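Local coordinates for arsenic responsive repressor ArsR (Corynebacterium glutamicum ATCC 13032, PDB 6J0E), which probably represses transcription of arsenic-resistance genes as a dimeric winged-helix protein and releases the DNA when it binds As(III), at residues B[38-41]-B[42-45]. Residues are numbered along the deposited sequence; the frame is centred on the assembly and turned at random.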
ATOM      1  N   LEU B  38      -9.568  -3.355   3.686  1.00 10.51           N
ATOM      2  CA  LEU B  38      -8.944  -4.043   2.617  1.00 11.72           C
ATOM      3  C   LEU B  38      -8.532  -5.486   2.945  1.00 12.03           C
ATOM      4  O   LEU B  38      -8.213  -6.255   2.088  1.00 17.56           O
ATOM      5  CB  LEU B  38      -7.716  -3.281   2.121  1.00 10.75           C
ATOM      6  CG  LEU B  38      -7.985  -1.951   1.424  1.00  9.87           C
ATOM      7  CD1 LEU B  38      -6.642  -1.404   1.026  1.00 10.23           C
ATOM      8  CD2 LEU B  38      -8.814  -2.226   0.079  1.00 11.26           C
ATOM      9  N   GLY B  39      -8.485  -5.862   4.210  1.00 10.57           N
ATOM     10  CA  GLY B  39      -8.057  -7.223   4.602  1.00 11.90           C
ATOM     11  C   GLY B  39      -9.202  -8.158   4.513  1.00 13.43           C
ATOM     12  O   GLY B  39      -9.323  -8.967   5.359  1.00 23.99           O
ATOM     13  N   ASP B  40      -9.935  -8.186   3.412  1.00 12.19           N
ATOM     14  CA  ASP B  40     -10.939  -9.196   3.134  1.00 13.27           C
ATOM     15  C   ASP B  40     -10.690  -9.625   1.652  1.00 11.66           C
ATOM     16  O   ASP B  40     -10.701  -8.806   0.777  1.00  9.30           O
ATOM     17  CB  ASP B  40     -12.343  -8.590   3.274  1.00 15.30           C
ATOM     18  CG  ASP B  40     -13.436  -9.574   2.884  1.00 18.40           C
ATOM     19  OD1 ASP B  40     -13.572  -9.965   1.741  1.00 20.39           O
ATOM     20  OD2 ASP B  40     -14.191  -9.955   3.715  1.00 21.76           O
ATOM     21  N   PRO B  41     -10.532 -10.868   1.372  1.00 13.05           N
ATOM     22  CA  PRO B  41     -10.284 -11.321  -0.008  1.00 14.03           C
ATOM     23  C   PRO B  41     -11.304 -11.010  -1.068  1.00 11.72           C
ATOM     24  O   PRO B  41     -10.917 -10.634  -2.193  1.00 14.00           O
ATOM     25  CB  PRO B  41     -10.179 -12.892   0.106  1.00 17.06           C
ATOM     26  CG  PRO B  41     -10.442 -13.202   1.525  1.00 16.71           C
ATOM     27  CD  PRO B  41     -10.813 -11.987   2.318  1.00 13.79           C
ATOM     28  N   VAL B  42     -12.588 -11.124  -0.716  1.00 15.25           N
ATOM     29  CA  VAL B  42     -13.668 -10.841  -1.660  1.00 15.91           C
ATOM     30  C   VAL B  42     -13.546  -9.318  -2.024  1.00 11.92           C
ATOM     31  O   VAL B  42     -13.809  -8.886  -3.162  1.00 10.87           O
ATOM     32  CB  VAL B  42     -15.055 -11.266  -1.128  1.00 17.45           C
ATOM     33  CG1 VAL B  42     -16.199 -10.795  -2.042  1.00 20.86           C
ATOM     34  CG2 VAL B  42     -15.100 -12.740  -0.928  1.00 18.35           C
ATOM     35  N   ARG B  43     -13.305  -8.458  -1.003  1.00 11.16           N
ATOM     36  CA  ARG B  43     -13.172  -7.031  -1.303  1.00 10.27           C
ATOM     37  C   ARG B  43     -12.081  -6.722  -2.242  1.00  7.82           C
ATOM     38  O   ARG B  43     -12.196  -5.895  -3.127  1.00  8.04           O
ATOM     39  CB  ARG B  43     -12.972  -6.141  -0.030  1.00 10.37           C
ATOM     40  CG  ARG B  43     -14.223  -6.009   0.786  1.00 14.77           C
ATOM     41  CD  ARG B  43     -14.080  -5.403   2.118  1.00 16.60           C
ATOM     42  NE  ARG B  43     -15.258  -5.754   2.853  1.00 17.90           N
ATOM     43  CZ  ARG B  43     -15.297  -5.760   4.185  1.00 25.61           C
ATOM     44  NH1 ARG B  43     -14.159  -5.581   4.914  1.00 28.14           N
ATOM     45  NH2 ARG B  43     -16.471  -6.022   4.758  1.00 29.08           N
ATOM     46  N   LEU B  44     -10.990  -7.391  -2.083  1.00  9.41           N
ATOM     47  CA  LEU B  44      -9.858  -7.172  -2.982  1.00 11.94           C
ATOM     48  C   LEU B  44     -10.161  -7.585  -4.390  1.00 12.30           C
ATOM     49  O   LEU B  44      -9.739  -6.914  -5.339  1.00 10.44           O
ATOM     50  CB  LEU B  44      -8.602  -7.975  -2.492  1.00 13.20           C
ATOM     51  CG  LEU B  44      -7.999  -7.310  -1.288  1.00 13.23           C
ATOM     52  CD1 LEU B  44      -6.613  -8.024  -1.136  1.00 14.85           C
ATOM     53  CD2 LEU B  44      -7.748  -5.833  -1.347  1.00 13.60           C
ATOM     54  N   ARG B  45     -10.797  -8.737  -4.519  1.00 12.79           N
ATOM     55  CA  ARG B  45     -11.331  -9.162  -5.850  1.00 14.87           C
ATOM     56  C   ARG B  45     -12.347  -8.246  -6.506  1.00 12.81           C
ATOM     57  O   ARG B  45     -12.300  -8.109  -7.749  1.00 13.12           O
ATOM     58  CB  ARG B  45     -11.876 -10.562  -5.799  1.00 14.88           C
ATOM     59  CG  ARG B  45     -10.799 -11.559  -5.440  1.00 17.11           C
ATOM     60  CD  ARG B  45     -10.977 -12.998  -5.985  1.00 15.13           C
ATOM     61  NE  ARG B  45     -12.296 -13.519  -5.684  1.00 18.59           N
ATOM     62  CZ  ARG B  45     -12.711 -14.082  -4.557  1.00 15.80           C
ATOM     63  NH1 ARG B  45     -11.945 -14.168  -3.519  1.00 18.57           N
ATOM     64  NH2 ARG B  45     -13.976 -14.512  -4.458  1.00 18.44           N
TER
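Asp40 OD1 turns back onto the start of helix 41-52 and accepts from two backbone N-H groups. The bond from Arg43 N is 3.1 Å long and meets OD1 on its anti side, 29° out of the carboxylate plane. Val42 N lies at 2.9 Å from the same Asp40 OD1, in a weak, strongly bent bond. Asp40 is the N-cap; CG anti to its backbone N (chi1 175°) brings the carboxylate to these N-H groups, and its negative charge probably also suits the positive end of the helix dipole. Pro41 is the first residue of the helix, which, in the winged-helix domain of ArsR repressors, follows the inverse gamma turn centred on Gly39. Further bonds follow: Leu44 N to Asp40 O, and Arg45 N to Pro41 O at 3.0 Å.

Arg43 runs back along Asp40: its CB lies 3.6 Å from Asp40 O. CG passes Asp40 CB, and CD packs against that same CB at 3.8 Å. Asp40 CG lies over one guanidinium face, offset toward its rim, and NH1 still touches Asp40 CB. NE hydrogen-bonds to His77 ND1 of helix 71-83 and NH1 to Val37 O. Asp40 OD2 stays 4.4 Å from Arg43 NE, well out of the guanidinium plane. Leu38 and Leu44 cross at about a right angle, CD2 to CD2 at 4.0 Å, beside Phe35 and Tyr31 of the second subunit.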